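Long-range contacts in Peptide/nickel transport system substrate-binding protein (Listeria monocytogenes serotype 1/2a, PDB 5KZT), which binds peptide, as this peptide-bound OppA-type solute-binding protein does here, and probably delivers it to a membrane transporter: residues A84-G89 against L189-F194; T93-V98 against V141-L146. One frame throughout, in Å; residues are numbered along the deposited sequence.

Contact 1 (A84-G89 against L189-F194)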
ATOM      1  N   ALA A  84       5.010  -7.005  27.478  1.00 27.36           N
ATOM      2  CA  ALA A  84       4.067  -6.473  26.500  1.00 26.57           C
ATOM      3  C   ALA A  84       2.619  -6.788  26.909  1.00 26.91           C
ATOM      4  O   ALA A  84       2.288  -7.924  27.292  1.00 27.32           O
ATOM      5  CB  ALA A  84       4.376  -7.015  25.121  1.00 25.61           C
ATOM      6  N   LYS A  85       1.781  -5.757  26.849  1.00 26.32           N
ATOM      7  CA  LYS A  85       0.393  -5.839  27.237  1.00 26.65           C
ATOM      8  C   LYS A  85      -0.534  -5.286  26.163  1.00 25.06           C
ATOM      9  O   LYS A  85      -0.163  -4.402  25.379  1.00 24.49           O
ATOM     10  CB  LYS A  85       0.183  -5.063  28.522  1.00 28.87           C
ATOM     11  CG  LYS A  85       0.646  -5.809  29.750  1.00 30.97           C
ATOM     12  CD  LYS A  85       0.343  -5.034  31.023  1.00 33.28           C
ATOM     13  CE  LYS A  85       1.141  -5.575  32.200  1.00 35.13           C
ATOM     14  NZ  LYS A  85       1.173  -7.070  32.256  1.00 35.49           N
ATOM     15  N   TRP A  86      -1.735  -5.845  26.122  1.00 24.30           N
ATOM     16  CA  TRP A  86      -2.855  -5.250  25.402  1.00 23.46           C
ATOM     17  C   TRP A  86      -3.436  -4.101  26.217  1.00 24.38           C
ATOM     18  O   TRP A  86      -3.243  -4.036  27.442  1.00 25.44           O
ATOM     19  CB  TRP A  86      -3.928  -6.299  25.144  1.00 23.05           C
ATOM     20  CG  TRP A  86      -3.506  -7.334  24.152  1.00 21.53           C
ATOM     21  CD1 TRP A  86      -3.144  -8.623  24.407  1.00 21.59           C
ATOM     22  CD2 TRP A  86      -3.393  -7.152  22.737  1.00 20.31           C
ATOM     23  NE1 TRP A  86      -2.800  -9.258  23.235  1.00 20.67           N
ATOM     24  CE2 TRP A  86      -2.979  -8.386  22.189  1.00 19.77           C
ATOM     25  CE3 TRP A  86      -3.638  -6.067  21.869  1.00 19.63           C
ATOM     26  CZ2 TRP A  86      -2.772  -8.564  20.810  1.00 18.77           C
ATOM     27  CZ3 TRP A  86      -3.431  -6.241  20.501  1.00 18.51           C
ATOM     28  CH2 TRP A  86      -2.993  -7.483  19.988  1.00 18.15           C
ATOM     29  N   SER A  87      -4.153  -3.202  25.535  1.00 23.99           N
ATOM     30  CA  SER A  87      -4.717  -2.008  26.172  1.00 24.79           C
ATOM     31  C   SER A  87      -5.822  -2.298  27.206  1.00 26.04           C
ATOM     32  O   SER A  87      -6.222  -1.394  27.941  1.00 26.69           O
ATOM     33  CB  SER A  87      -5.223  -1.037  25.106  1.00 24.06           C
ATOM     34  OG  SER A  87      -6.109  -1.679  24.205  1.00 23.40           O
ATOM     35  N   ASN A  88      -6.312  -3.542  27.255  1.00 26.55           N
ATOM     36  CA  ASN A  88      -7.188  -4.024  28.337  1.00 28.21           C
ATOM     37  C   ASN A  88      -6.417  -4.739  29.464  1.00 29.43           C
ATOM     38  O   ASN A  88      -7.024  -5.384  30.327  1.00 30.94           O
ATOM     39  CB  ASN A  88      -8.304  -4.934  27.766  1.00 28.13           C
ATOM     40  CG  ASN A  88      -7.795  -6.281  27.232  1.00 27.14           C
ATOM     41  OD1 ASN A  88      -6.595  -6.527  27.137  1.00 26.16           O
ATOM     42  ND2 ASN A  88      -8.732  -7.166  26.891  1.00 27.21           N
ATOM     43  N   GLY A  89      -5.086  -4.660  29.461  1.00 29.29           N
ATOM     44  CA  GLY A  89      -4.282  -5.339  30.472  1.00 30.25           C
ATOM     45  C   GLY A  89      -3.905  -6.796  30.216  1.00 30.10           C
ATOM     46  O   GLY A  89      -2.993  -7.289  30.875  1.00 30.37           O
ATOM     47  N   LEU A 189      -8.382  -3.328  19.982  1.00 21.73           N
ATOM     48  CA  LEU A 189      -7.402  -3.379  21.077  1.00 21.90           C
ATOM     49  C   LEU A 189      -6.007  -3.009  20.580  1.00 20.83           C
ATOM     50  O   LEU A 189      -5.632  -3.315  19.451  1.00 20.22           O
ATOM     51  CB  LEU A 189      -7.309  -4.775  21.705  1.00 22.61           C
ATOM     52  CG  LEU A 189      -8.187  -5.236  22.859  1.00 23.88           C
ATOM     53  CD1 LEU A 189      -7.631  -6.552  23.404  1.00 24.23           C
ATOM     54  CD2 LEU A 189      -8.329  -4.191  23.963  1.00 24.57           C
ATOM     55  N   PHE A 190      -5.224  -2.397  21.459  1.00 20.50           N
ATOM     56  CA  PHE A 190      -3.965  -1.764  21.088  1.00 19.84           C
ATOM     57  C   PHE A 190      -2.794  -2.373  21.855  1.00 20.06           C
ATOM     58  O   PHE A 190      -2.904  -2.677  23.046  1.00 20.88           O
ATOM     59  CB  PHE A 190      -4.064  -0.250  21.350  1.00 19.85           C
ATOM     60  CG  PHE A 190      -5.358   0.343  20.876  1.00 19.79           C
ATOM     61  CD1 PHE A 190      -5.686   0.329  19.512  1.00 19.41           C
ATOM     62  CD2 PHE A 190      -6.292   0.854  21.783  1.00 20.70           C
ATOM     63  CE1 PHE A 190      -6.907   0.858  19.066  1.00 19.42           C
ATOM     64  CE2 PHE A 190      -7.509   1.373  21.347  1.00 20.72           C
ATOM     65  CZ  PHE A 190      -7.822   1.371  19.992  1.00 20.27           C
ATOM     66  N   ASN A 191      -1.687  -2.594  21.149  1.00 19.28           N
ATOM     67  CA  ASN A 191      -0.438  -3.006  21.788  1.00 19.52           C
ATOM     68  C   ASN A 191       0.739  -2.189  21.279  1.00 19.09           C
ATOM     69  O   ASN A 191       1.881  -2.572  21.479  1.00 19.13           O
ATOM     70  CB  ASN A 191      -0.181  -4.520  21.611  1.00 19.46           C
ATOM     71  CG  ASN A 191       0.287  -4.893  20.211  1.00 18.70           C
ATOM     72  OD1 ASN A 191      -0.207  -4.357  19.220  1.00 18.00           O
ATOM     73  ND2 ASN A 191       1.227  -5.828  20.123  1.00 18.74           N
ATOM     74  N   GLY A 192       0.455  -1.042  20.666  1.00 18.63           N
ATOM     75  CA  GLY A 192       1.481  -0.193  20.080  1.00 18.47           C
ATOM     76  C   GLY A 192       1.642   1.096  20.871  1.00 18.91           C
ATOM     77  O   GLY A 192       1.065   1.237  21.941  1.00 19.67           O
ATOM     78  N   PRO A 193       2.455   2.034  20.357  1.00 18.92           N
ATOM     79  CA  PRO A 193       2.695   3.309  21.063  1.00 19.63           C
ATOM     80  C   PRO A 193       1.466   4.148  21.385  1.00 19.66           C
ATOM     81  O   PRO A 193       1.485   4.901  22.372  1.00 20.32           O
ATOM     82  CB  PRO A 193       3.635   4.069  20.117  1.00 19.32           C
ATOM     83  CG  PRO A 193       4.306   3.007  19.312  1.00 18.97           C
ATOM     84  CD  PRO A 193       3.369   1.847  19.219  1.00 18.45           C
ATOM     85  N   PHE A 194       0.423   4.048  20.557  1.00 19.07           N
ATOM     86  CA  PHE A 194      -0.761   4.871  20.682  1.00 19.33           C
ATOM     87  C   PHE A 194      -2.036   4.021  20.741  1.00 19.90           C
ATOM     88  O   PHE A 194      -2.069   2.888  20.247  1.00 19.66           O
ATOM     89  CB  PHE A 194      -0.819   5.852  19.512  1.00 18.66           C
ATOM     90  CG  PHE A 194       0.352   6.794  19.463  1.00 18.47           C
ATOM     91  CD1 PHE A 194       0.370   7.938  20.240  1.00 19.04           C
ATOM     92  CD2 PHE A 194       1.436   6.533  18.653  1.00 17.98           C
ATOM     93  CE1 PHE A 194       1.463   8.805  20.219  1.00 19.25           C
ATOM     94  CE2 PHE A 194       2.544   7.381  18.639  1.00 18.28           C
ATOM     95  CZ  PHE A 194       2.545   8.535  19.409  1.00 18.69           C
TER
HETATM   96  O   HOH W   1      -1.292  -1.826  25.267  1.00 26.72           O
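A type I beta turn, W86 to G89, in the loop between strand 75-79 and helix 94-105 docks S87 against F190 in the loop that leads into strand 194-197. The two segments run roughly antiparallel. Two bonds join the S87-F190 pair. F190 N donates to S87 OG at 3.0 Å, nearly straight at 161°; the hydroxyl reaches it because OG sits between its own backbone N and carbonyl carbon. In return S87 N meets F190 O at 2.8 Å, but the bond is bent to 122° and therefore weak. Water 1 donates to both F190 O and K85 O, so F190 O accepts from the water as well as from the weak amide bond. The indole of W86 lies alongside N191, whose CB stands over one face of the six-membered ring in a CH-pi contact, 4.1 Å from its centroid; the N191 amide is turned 29° from the ring plane. L189 O approaches the same ring at its edge, 3.8 Å from W86 CZ3. The side chain of L189 crosses that of N88 at about a right angle, CD2 lying 3.9 Å from N88 CB and also packing on S87 OG. Beyond the pair, N191 OD1 accepts from E47 N and N46 ND2 just after helix 36-45, and F190 packs on T45 of that helix and on E195 and L196 of strand 194-197.

Contact 2 (T93-V98 against V141-L146)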
ATOM      1  N   THR A  93       0.855 -12.660  24.202  1.00 22.54           N
ATOM      2  CA  THR A  93       1.480 -13.989  24.297  1.00 22.50           C
ATOM      3  C   THR A  93       1.652 -14.596  22.907  1.00 21.26           C
ATOM      4  O   THR A  93       1.116 -14.072  21.916  1.00 19.91           O
ATOM      5  CB  THR A  93       0.632 -14.961  25.140  1.00 23.70           C
ATOM      6  OG1 THR A  93      -0.520 -15.351  24.396  1.00 23.80           O
ATOM      7  CG2 THR A  93       0.219 -14.346  26.462  1.00 24.74           C
ATOM      8  N   ALA A  94       2.357 -15.730  22.849  1.00 20.86           N
ATOM      9  CA  ALA A  94       2.572 -16.461  21.596  1.00 20.12           C
ATOM     10  C   ALA A  94       1.264 -16.858  20.945  1.00 19.61           C
ATOM     11  O   ALA A  94       1.192 -16.923  19.726  1.00 18.72           O
ATOM     12  CB  ALA A  94       3.418 -17.701  21.843  1.00 20.43           C
ATOM     13  N   ASN A  95       0.244 -17.117  21.764  1.00 20.21           N
ATOM     14  CA  ASN A  95      -1.078 -17.518  21.266  1.00 20.44           C
ATOM     15  C   ASN A  95      -1.734 -16.453  20.395  1.00 19.67           C
ATOM     16  O   ASN A  95      -2.499 -16.776  19.492  1.00 18.80           O
ATOM     17  CB  ASN A  95      -1.985 -17.904  22.419  1.00 21.97           C
ATOM     18  CG  ASN A  95      -1.426 -19.063  23.210  1.00 23.27           C
ATOM     19  OD1 ASN A  95      -0.961 -20.037  22.638  1.00 23.68           O
ATOM     20  ND2 ASN A  95      -1.411 -18.939  24.529  1.00 24.88           N
ATOM     21  N   ASP A  96      -1.417 -15.188  20.658  1.00 19.10           N
ATOM     22  CA  ASP A  96      -1.971 -14.086  19.884  1.00 18.93           C
ATOM     23  C   ASP A  96      -1.412 -14.060  18.467  1.00 17.74           C
ATOM     24  O   ASP A  96      -2.101 -13.653  17.532  1.00 17.05           O
ATOM     25  CB  ASP A  96      -1.653 -12.744  20.537  1.00 19.43           C
ATOM     26  CG  ASP A  96      -2.191 -12.612  21.936  1.00 20.66           C
ATOM     27  OD1 ASP A  96      -3.148 -13.297  22.326  1.00 21.24           O
ATOM     28  OD2 ASP A  96      -1.642 -11.762  22.668  1.00 22.08           O
ATOM     29  N   TYR A  97      -0.151 -14.468  18.318  1.00 17.48           N
ATOM     30  CA  TYR A  97       0.454 -14.550  16.995  1.00 16.98           C
ATOM     31  C   TYR A  97      -0.056 -15.762  16.241  1.00 16.47           C
ATOM     32  O   TYR A  97      -0.377 -15.670  15.046  1.00 16.35           O
ATOM     33  CB  TYR A  97       1.969 -14.613  17.066  1.00 17.16           C
ATOM     34  CG  TYR A  97       2.613 -13.353  17.549  1.00 17.67           C
ATOM     35  CD1 TYR A  97       2.786 -13.125  18.908  1.00 18.69           C
ATOM     36  CD2 TYR A  97       3.075 -12.397  16.659  1.00 17.59           C
ATOM     37  CE1 TYR A  97       3.385 -11.952  19.366  1.00 19.33           C
ATOM     38  CE2 TYR A  97       3.673 -11.228  17.109  1.00 18.26           C
ATOM     39  CZ  TYR A  97       3.837 -11.029  18.462  1.00 18.91           C
ATOM     40  OH  TYR A  97       4.439  -9.912  18.950  1.00 21.06           O
ATOM     41  N   VAL A  98      -0.145 -16.891  16.931  1.00 16.60           N
ATOM     42  CA  VAL A  98      -0.677 -18.095  16.315  1.00 16.48           C
ATOM     43  C   VAL A  98      -2.095 -17.822  15.818  1.00 16.47           C
ATOM     44  O   VAL A  98      -2.429 -18.106  14.659  1.00 16.07           O
ATOM     45  CB  VAL A  98      -0.659 -19.298  17.276  1.00 17.02           C
ATOM     46  CG1 VAL A  98      -1.388 -20.499  16.683  1.00 17.13           C
ATOM     47  CG2 VAL A  98       0.770 -19.689  17.593  1.00 16.89           C
ATOM     48  N   VAL A 141       5.448 -22.493  21.376  1.00 22.34           N
ATOM     49  CA  VAL A 141       6.251 -23.433  22.153  1.00 23.27           C
ATOM     50  C   VAL A 141       5.893 -23.301  23.652  1.00 24.12           C
ATOM     51  O   VAL A 141       5.785 -24.292  24.371  1.00 24.46           O
ATOM     52  CB  VAL A 141       7.756 -23.194  21.892  1.00 23.55           C
ATOM     53  CG1 VAL A 141       8.628 -23.995  22.838  1.00 24.48           C
ATOM     54  CG2 VAL A 141       8.090 -23.539  20.436  1.00 23.00           C
ATOM     55  N   ASP A 142       5.734 -22.060  24.101  1.00 23.91           N
ATOM     56  CA  ASP A 142       5.131 -21.752  25.381  1.00 24.65           C
ATOM     57  C   ASP A 142       4.508 -20.352  25.236  1.00 24.58           C
ATOM     58  O   ASP A 142       4.509 -19.782  24.123  1.00 23.07           O
ATOM     59  CB  ASP A 142       6.147 -21.902  26.546  1.00 25.81           C
ATOM     60  CG  ASP A 142       7.347 -20.940  26.469  1.00 25.92           C
ATOM     61  OD1 ASP A 142       7.234 -19.788  26.029  1.00 25.28           O
ATOM     62  OD2 ASP A 142       8.437 -21.332  26.920  1.00 27.33           O
ATOM     63  N   ASP A 143       3.974 -19.786  26.314  1.00 25.46           N
ATOM     64  CA  ASP A 143       3.266 -18.512  26.184  1.00 25.82           C
ATOM     65  C   ASP A 143       4.138 -17.341  25.706  1.00 25.20           C
ATOM     66  O   ASP A 143       3.598 -16.365  25.165  1.00 24.64           O
ATOM     67  CB  ASP A 143       2.494 -18.183  27.477  1.00 27.53           C
ATOM     68  CG  ASP A 143       1.298 -19.118  27.687  1.00 28.74           C
ATOM     69  OD1 ASP A 143       0.871 -19.780  26.719  1.00 28.51           O
ATOM     70  OD2 ASP A 143       0.786 -19.218  28.821  1.00 30.69           O
ATOM     71  N   TYR A 144       5.465 -17.432  25.852  1.00 25.39           N
ATOM     72  CA  TYR A 144       6.365 -16.367  25.388  1.00 25.28           C
ATOM     73  C   TYR A 144       7.447 -16.826  24.396  1.00 24.15           C
ATOM     74  O   TYR A 144       8.472 -16.171  24.259  1.00 24.10           O
ATOM     75  CB  TYR A 144       6.962 -15.652  26.612  1.00 26.80           C
ATOM     76  CG  TYR A 144       5.856 -15.011  27.419  1.00 27.97           C
ATOM     77  CD1 TYR A 144       5.353 -13.749  27.068  1.00 27.92           C
ATOM     78  CD2 TYR A 144       5.247 -15.697  28.484  1.00 29.32           C
ATOM     79  CE1 TYR A 144       4.300 -13.176  27.771  1.00 28.57           C
ATOM     80  CE2 TYR A 144       4.190 -15.131  29.194  1.00 29.84           C
ATOM     81  CZ  TYR A 144       3.721 -13.878  28.834  1.00 29.96           C
ATOM     82  OH  TYR A 144       2.678 -13.322  29.541  1.00 30.81           O
ATOM     83  N   THR A 145       7.206 -17.935  23.692  1.00 23.30           N
ATOM     84  CA  THR A 145       8.141 -18.448  22.682  1.00 22.71           C
ATOM     85  C   THR A 145       7.391 -18.957  21.451  1.00 21.46           C
ATOM     86  O   THR A 145       6.461 -19.768  21.579  1.00 21.24           O
ATOM     87  CB  THR A 145       9.003 -19.596  23.246  1.00 23.76           C
ATOM     88  OG1 THR A 145       9.657 -19.142  24.432  1.00 24.84           O
ATOM     89  CG2 THR A 145      10.068 -20.088  22.212  1.00 23.45           C
ATOM     90  N   LEU A 146       7.804 -18.470  20.276  1.00 20.40           N
ATOM     91  CA  LEU A 146       7.307 -18.963  18.987  1.00 19.42           C
ATOM     92  C   LEU A 146       8.373 -19.759  18.262  1.00 19.68           C
ATOM     93  O   LEU A 146       9.582 -19.453  18.347  1.00 19.70           O
ATOM     94  CB  LEU A 146       6.905 -17.810  18.069  1.00 18.63           C
ATOM     95  CG  LEU A 146       5.694 -16.981  18.451  1.00 18.36           C
ATOM     96  CD1 LEU A 146       5.670 -15.721  17.615  1.00 17.81           C
ATOM     97  CD2 LEU A 146       4.404 -17.777  18.298  1.00 18.09           C
TER
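The capped start of helix 94-105 meets the D142-T145 type I turn, between strands 138-140 and 145-149 of an antiparallel sheet, through A94 and D143. The main hydrogen bond across the contact is A94 N to D143 O, 2.7 Å and 167°, so a first-turn amide of the helix is satisfied by the hairpin; the donor lies above the carbonyl plane. T93 CB packs on the same oxygen at 3.3 Å. In the capping box of the helix, T93 N donates to D96 OD2 from above the carboxylate plane, and T93 OG1 accepts a weak bond from N95 N. Further out, N95 ND2 makes a weak bond to D143 OD1, with amide and carboxylate planes 76° apart. The turn is itself braced: D142 OD1 accepts from Y144 N, an Asx turn, and from T145 OG1, while V141 and D142 both face T145 in a classic beta bulge. L146 supplies the apolar half. Its chi1 of -68° sets CG anti to the carbonyl carbon; CD2 lies chiefly on A94, 3.7 Å from its CB, and CD1 on Y97. The L146 and V98 side chains run past each other in opposite directions, CD2 4.2 Å from V98 CG2. L146 crosses Y97 at about a right angle, its CD1 oblique to the ring and 3.9 Å from both Y97 CG and CB.

How the contacts relate
The centres of the two contacts lie about 16 Å apart, on the same side of the chain's centre, and both segments of contact 2 fall between those of contact 1 in sequence. The two touch through a probable hydrogen bond, 2.8 Å from W86 NE1 to D96 OD2. That carboxylate oxygen also closes the capping box, so a single atom ties the indole of contact 1 to the helix start of contact 2. The chain from G89 to T93 joins them a second way. With centres about 24 and 28 Å from the chain's centre, both contacts are peripheral.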